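Local structure of putative phosphatase (Bacteroides thetaiotaomicron, 3KYA) at residues Y262-E267 with W311-F316. The protein binds zinc and is named a putative phosphatase, though its substrate and activity are not established. Sequence-based numbering, arbitrary orientation.
Sequences YFNSYE and WEFQIF
Asn-264 and Phe-313 both place CG between the backbone N and the carbonyl carbon, chi1 82° and 68°, and these torsions bring amide and ring together. The contact joins two neighbouring blades of what appears to be a beta-propeller, a ring of small antiparallel sheets. Strand 261-265 lies between strands 252-254 and 270-274 in one four-stranded blade. Strand 313-317 is the first strand of the next blade, and the two run roughly antiparallel without pairing as one sheet. The amide and ring planes stand 67° apart, and the two side chains pass one another, pointing opposite ways. Asn-264 ND2 sits over one face of the Phe-313 ring, displaced toward the rim, 3.4 Å from CE1. Asn-264 CB rests 3.5 Å from Phe-313 CZ. ND2 also comes near Phe-313 O, but the angle is too poor for a hydrogen bond. Asn-264 OD1 bonds to Asn-250 N, which helps fix the turn of the amide. Phe-313 also packs on Val-271 of the Asn-264 blade. With an alanine in place of Phe-313, the Asn-264 amide would probably lose the ring face against which it lies, and a gap would probably open between the blades. At one end of the contact, Tyr-262 CB meets Ile-315 CD1 at 3.8 Å, an apolar touch. The Tyr-262 ring leads away, and its OH bonds to Glu-260. At the other end the Tyr-266 ring meets the backbone N atoms of Trp-311 and Glu-312 at a slant, with CD2 3.9 Å from Glu-312 CB. Glu-312 extends to a salt bridge with Arg-189. The backbones join here: Trp-311 N donates to a lone pair of Tyr-266 O, 3.1 Å away and in the carbonyl plane. Trp-311 O is buried without a hydrogen-bond partner, but Tyr-266 CA approaches it at 3.4 Å in a CA-H...O contact.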
loop_
_atom_site.group_PDB
_atom_site.type_symbol
_atom_site.label_atom_id
_atom_site.label_comp_id
_atom_site.label_asym_id
_atom_site.label_seq_id
_atom_site.Cartn_x
_atom_site.Cartn_y
_atom_site.Cartn_z
ATOM N N TYR A 262 25.012 -22.266 6.739
ATOM C CA TYR A 262 25.268 -21.128 7.605
ATOM C C TYR A 262 24.653 -21.385 8.976
ATOM O O TYR A 262 23.493 -21.804 9.074
ATOM C CB TYR A 262 24.732 -19.837 6.973
ATOM C CG TYR A 262 25.488 -19.475 5.714
ATOM C CD1 TYR A 262 26.729 -18.836 5.775
ATOM C CD2 TYR A 262 24.994 -19.822 4.460
ATOM C CE1 TYR A 262 27.433 -18.538 4.622
ATOM C CE2 TYR A 262 25.685 -19.517 3.307
ATOM C CZ TYR A 262 26.907 -18.883 3.388
ATOM O OH TYR A 262 27.597 -18.605 2.235
ATOM N N PHE A 263 25.450 -21.228 10.035
ATOM C CA PHE A 263 24.937 -21.351 11.400
ATOM C C PHE A 263 25.617 -20.289 12.286
ATOM O O PHE A 263 26.696 -19.785 11.941
ATOM C CB PHE A 263 25.087 -22.774 11.951
ATOM C CG PHE A 263 26.509 -23.212 12.146
ATOM C CD1 PHE A 263 27.249 -23.702 11.085
ATOM C CD2 PHE A 263 27.086 -23.170 13.402
ATOM C CE1 PHE A 263 28.560 -24.110 11.269
ATOM C CE2 PHE A 263 28.414 -23.560 13.597
ATOM C CZ PHE A 263 29.144 -24.034 12.533
ATOM N N ASN A 264 24.973 -19.930 13.395
ATOM C CA ASN A 264 25.501 -18.870 14.267
ATOM C C ASN A 264 25.847 -19.304 15.686
ATOM O O ASN A 264 25.775 -20.478 16.037
ATOM C CB ASN A 264 24.469 -17.733 14.391
ATOM C CG ASN A 264 23.383 -18.035 15.426
ATOM O OD1 ASN A 264 22.907 -19.178 15.545
ATOM N ND2 ASN A 264 22.981 -17.012 16.175
ATOM N N SER A 265 26.282 -18.321 16.476
ATOM C CA SER A 265 26.398 -18.449 17.911
ATOM C C SER A 265 25.916 -17.123 18.502
ATOM O O SER A 265 26.284 -16.036 18.029
ATOM C CB SER A 265 27.814 -18.747 18.391
ATOM O OG SER A 265 27.858 -18.732 19.815
ATOM N N TYR A 266 25.080 -17.230 19.522
ATOM C CA TYR A 266 24.609 -16.084 20.290
ATOM C C TYR A 266 25.741 -15.357 21.040
ATOM O O TYR A 266 25.664 -14.141 21.278
ATOM C CB TYR A 266 23.553 -16.608 21.256
ATOM C CG TYR A 266 23.177 -15.805 22.485
ATOM C CD1 TYR A 266 23.931 -15.888 23.651
ATOM C CD2 TYR A 266 21.995 -15.078 22.525
ATOM C CE1 TYR A 266 23.560 -15.216 24.790
ATOM C CE2 TYR A 266 21.606 -14.410 23.663
ATOM C CZ TYR A 266 22.389 -14.485 24.788
ATOM O OH TYR A 266 22.008 -13.821 25.907
ATOM N N GLU A 267 26.781 -16.097 21.412
ATOM C CA GLU A 267 27.902 -15.522 22.188
ATOM C C GLU A 267 28.297 -14.111 21.716
ATOM O O GLU A 267 28.158 -13.128 22.470
ATOM C CB GLU A 267 29.119 -16.438 22.138
ATOM C CG GLU A 267 30.261 -15.932 23.042
ATOM C CD GLU A 267 31.603 -16.545 22.723
ATOM O OE1 GLU A 267 31.873 -16.837 21.536
ATOM O OE2 GLU A 267 32.402 -16.710 23.669
ATOM N N TRP A 311 23.451 -12.033 20.916
ATOM C CA TRP A 311 22.545 -11.707 19.827
ATOM C C TRP A 311 21.910 -13.011 19.340
ATOM O O TRP A 311 22.597 -13.869 18.780
ATOM C CB TRP A 311 23.330 -11.022 18.703
ATOM C CG TRP A 311 22.740 -9.681 18.296
ATOM C CD1 TRP A 311 22.199 -9.331 17.083
ATOM C CD2 TRP A 311 22.625 -8.520 19.132
ATOM N NE1 TRP A 311 21.775 -8.018 17.120
ATOM C CE2 TRP A 311 22.008 -7.509 18.369
ATOM C CE3 TRP A 311 22.971 -8.246 20.465
ATOM C CZ2 TRP A 311 21.747 -6.236 18.887
ATOM C CZ3 TRP A 311 22.713 -6.979 20.981
ATOM C CH2 TRP A 311 22.111 -5.993 20.192
ATOM N N GLU A 312 20.616 -13.168 19.597
ATOM C CA GLU A 312 19.887 -14.385 19.232
ATOM C C GLU A 312 19.226 -14.204 17.879
ATOM O O GLU A 312 18.331 -13.361 17.746
ATOM C CB GLU A 312 18.827 -14.682 20.284
ATOM C CG GLU A 312 18.142 -16.032 20.089
ATOM C CD GLU A 312 16.994 -16.266 21.040
ATOM O OE1 GLU A 312 16.665 -15.379 21.853
ATOM O OE2 GLU A 312 16.410 -17.362 20.976
ATOM N N PHE A 313 19.612 -15.003 16.884
ATOM C CA PHE A 313 19.039 -14.813 15.542
ATOM C C PHE A 313 19.068 -16.019 14.629
ATOM O O PHE A 313 19.866 -16.936 14.812
ATOM C CB PHE A 313 19.742 -13.639 14.815
ATOM C CG PHE A 313 21.189 -13.895 14.458
ATOM C CD1 PHE A 313 22.211 -13.616 15.367
ATOM C CD2 PHE A 313 21.538 -14.378 13.204
ATOM C CE1 PHE A 313 23.547 -13.838 15.034
ATOM C CE2 PHE A 313 22.880 -14.605 12.863
ATOM C CZ PHE A 313 23.880 -14.339 13.786
ATOM N N GLN A 314 18.185 -15.973 13.630
ATOM C CA GLN A 314 18.115 -16.975 12.580
ATOM C C GLN A 314 18.303 -16.316 11.211
ATOM O O GLN A 314 18.153 -15.093 11.063
ATOM C CB GLN A 314 16.805 -17.771 12.646
ATOM C CG GLN A 314 16.718 -18.574 13.915
ATOM C CD GLN A 314 15.591 -19.572 13.917
ATOM O OE1 GLN A 314 14.493 -19.309 13.408
ATOM N NE2 GLN A 314 15.858 -20.739 14.497
ATOM N N ILE A 315 18.660 -17.147 10.230
ATOM C CA ILE A 315 18.991 -16.712 8.879
ATOM C C ILE A 315 17.947 -17.226 7.892
ATOM O O ILE A 315 17.697 -18.447 7.814
ATOM C CB ILE A 315 20.384 -17.244 8.479
ATOM C CG1 ILE A 315 21.442 -16.824 9.515
ATOM C CG2 ILE A 315 20.782 -16.775 7.084
ATOM C CD1 ILE A 315 22.804 -17.507 9.310
ATOM N N PHE A 316 17.351 -16.300 7.146
ATOM C CA PHE A 316 16.322 -16.611 6.144
ATOM C C PHE A 316 16.824 -16.138 4.791
ATOM O O PHE A 316 16.978 -14.924 4.555
ATOM C CB PHE A 316 14.983 -15.949 6.516
ATOM C CG PHE A 316 14.565 -16.221 7.929
ATOM C CD1 PHE A 316 14.036 -17.453 8.289
ATOM C CD2 PHE A 316 14.714 -15.248 8.912
ATOM C CE1 PHE A 316 13.689 -17.720 9.592
ATOM C CE2 PHE A 316 14.342 -15.506 10.225
ATOM C CZ PHE A 316 13.829 -16.745 10.567
#